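PDB 3BNV: Cj0977 from Campylobacter jejuni, which is of unknown function but is a hot-dog-fold virulence factor whose expression is regulated by sigma28, the flagellar sigma factor, although it is not itself a flagellar component. Local coordinates for residues L26-L31 against V77-I82. Numbering follows the deposited sequence.
Sequences LTCPEL and VAQASI
Thr27 and Cys28 meet Gln79 and Ala80 in a small, buried loop-on-helix contact, where the irregular segment between helices 15-22 and 33-36 lies over the C-terminal part of helix 67-82. The two segments bury 150 Å² together, and the backbones come nearest at Thr27 and Ala80, whose CA atoms are 6.3 Å apart. Thr27 and Gln79 contribute nearly equal shares, together over two thirds of the area; the Gln79 side chain leaves the helix on the loop side and crosses that of Thr27 at about a right angle. Two branches of Thr27 divide the work. Its OG1, held opposite the backbone N (chi1 -169°), stands 3.6 Å from Gln79 CB and 3.4 Å from Gln79 OE1. The methyl CG2 turns instead to the helix backbone, 4.0 Å from Ala80 CA. Farther out along the glutamine, Cys28 brings its sulfur to the amide end, with SG 3.4 Å from Gln79 NE2 and 3.9 Å from Gln79 CD. Beyond CG the glutamine is extended (chi2 -160°), which carries its amide out from the helix to both loop residues. The amide has its polar partners outside the two segments: OE1 is hydrogen-bonded to Ser87 OG, and NE2 weakly to Asn75 OD1. Cys28 also begins a type I beta turn ending at Leu31, with Leu31 N hydrogen-bonded to Cys28 O at 3.2 Å. Phe66 of the second subunit packs against Cys28, Leu31 and Gln79, so the contact borders the dimer interface. On the sheet-facing side, Val77 and Ser81 rest on strands 46-52, 105-112 and 120-129. A long helix backed by an antiparallel sheet is the signature of the hot-dog fold, and here the N-terminal loop covers part of that helix away from the sheet.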
loop_
_atom_site.group_PDB
_atom_site.type_symbol
_atom_site.label_atom_id
_atom_site.label_comp_id
_atom_site.label_asym_id
_atom_site.label_seq_id
_atom_site.Cartn_x
_atom_site.Cartn_y
_atom_site.Cartn_z
ATOM N N LEU A 26 13.339 13.051 7.607
ATOM C CA LEU A 26 12.992 12.789 9.004
ATOM C C LEU A 26 11.913 11.717 9.105
ATOM O O LEU A 26 11.755 11.087 10.150
ATOM C CB LEU A 26 12.527 14.073 9.715
ATOM C CG LEU A 26 13.556 15.162 10.060
ATOM C CD1 LEU A 26 12.906 16.494 10.417
ATOM C CD2 LEU A 26 14.457 14.708 11.190
ATOM N N THR A 27 11.179 11.514 8.016
ATOM C CA THR A 27 10.019 10.627 8.020
ATOM C C THR A 27 10.381 9.192 7.684
ATOM O O THR A 27 11.253 8.948 6.875
ATOM C CB THR A 27 8.948 11.111 7.009
ATOM O OG1 THR A 27 7.719 10.391 7.196
ATOM C CG2 THR A 27 9.419 10.897 5.607
ATOM N N CYS A 28 9.706 8.235 8.298
ATOM C CA CYS A 28 9.915 6.821 7.962
ATOM C C CYS A 28 11.389 6.411 7.890
ATOM O O CYS A 28 11.822 5.786 6.921
ATOM C CB CYS A 28 9.192 6.480 6.652
ATOM S SG CYS A 28 7.420 6.941 6.676
ATOM N N PRO A 29 12.159 6.727 8.937
ATOM C CA PRO A 29 13.601 6.510 8.857
ATOM C C PRO A 29 13.946 5.046 8.645
ATOM O O PRO A 29 15.052 4.722 8.178
ATOM C CB PRO A 29 14.101 6.958 10.236
ATOM C CG PRO A 29 12.880 6.948 11.116
ATOM C CD PRO A 29 11.725 7.249 10.244
ATOM N N GLU A 30 13.012 4.163 8.983
ATOM C CA GLU A 30 13.344 2.752 9.092
ATOM C C GLU A 30 12.691 1.945 7.995
ATOM O O GLU A 30 12.803 0.729 7.964
ATOM C CB GLU A 30 12.891 2.259 10.460
ATOM C CG GLU A 30 13.584 1.028 10.900
ATOM C CD GLU A 30 14.970 1.309 11.432
ATOM O OE1 GLU A 30 15.555 2.356 11.070
ATOM O OE2 GLU A 30 15.467 0.479 12.217
ATOM N N LEU A 31 12.006 2.634 7.098
ATOM C CA LEU A 31 11.210 1.974 6.071
ATOM C C LEU A 31 12.085 1.172 5.124
ATOM O O LEU A 31 13.166 1.606 4.748
ATOM C CB LEU A 31 10.451 3.020 5.266
ATOM C CG LEU A 31 9.026 2.721 4.804
ATOM C CD1 LEU A 31 8.722 3.592 3.581
ATOM C CD2 LEU A 31 8.787 1.257 4.511
ATOM N N VAL A 77 6.427 8.763 -0.649
ATOM C CA VAL A 77 6.737 10.083 -1.195
ATOM C C VAL A 77 5.758 11.191 -0.698
ATOM O O VAL A 77 6.148 12.342 -0.530
ATOM C CB VAL A 77 6.886 10.077 -2.730
ATOM C CG1 VAL A 77 5.546 10.088 -3.412
ATOM C CG2 VAL A 77 7.634 11.263 -3.172
ATOM N N ALA A 78 4.502 10.857 -0.436
ATOM C CA ALA A 78 3.611 11.836 0.206
ATOM C C ALA A 78 4.172 12.294 1.541
ATOM O O ALA A 78 4.236 13.489 1.830
ATOM C CB ALA A 78 2.226 11.262 0.436
ATOM N N GLN A 79 4.559 11.347 2.385
ATOM C CA GLN A 79 5.118 11.736 3.661
ATOM C C GLN A 79 6.420 12.481 3.483
ATOM O O GLN A 79 6.689 13.408 4.216
ATOM C CB GLN A 79 5.311 10.544 4.580
ATOM C CG GLN A 79 4.017 9.858 4.978
ATOM C CD GLN A 79 4.191 9.042 6.223
ATOM O OE1 GLN A 79 4.377 9.595 7.298
ATOM N NE2 GLN A 79 4.161 7.729 6.096
ATOM N N ALA A 80 7.226 12.120 2.489
ATOM C CA ALA A 80 8.474 12.843 2.295
ATOM C C ALA A 80 8.246 14.303 1.900
ATOM O O ALA A 80 9.079 15.156 2.179
ATOM C CB ALA A 80 9.317 12.164 1.299
ATOM N N SER A 81 7.116 14.588 1.266
ATOM C CA SER A 81 6.801 15.945 0.833
ATOM C C SER A 81 6.526 16.873 2.003
ATOM O O SER A 81 6.618 18.073 1.864
ATOM C CB SER A 81 5.584 15.948 -0.087
ATOM O OG SER A 81 4.407 15.683 0.651
ATOM N N ILE A 82 6.147 16.308 3.144
ATOM C CA ILE A 82 5.917 17.072 4.362
ATOM C C ILE A 82 7.144 17.005 5.260
ATOM O O ILE A 82 7.497 17.968 5.915
ATOM C CB ILE A 82 4.752 16.459 5.149
ATOM C CG1 ILE A 82 3.501 16.495 4.283
ATOM C CG2 ILE A 82 4.556 17.196 6.503
ATOM C CD1 ILE A 82 3.380 17.798 3.524
#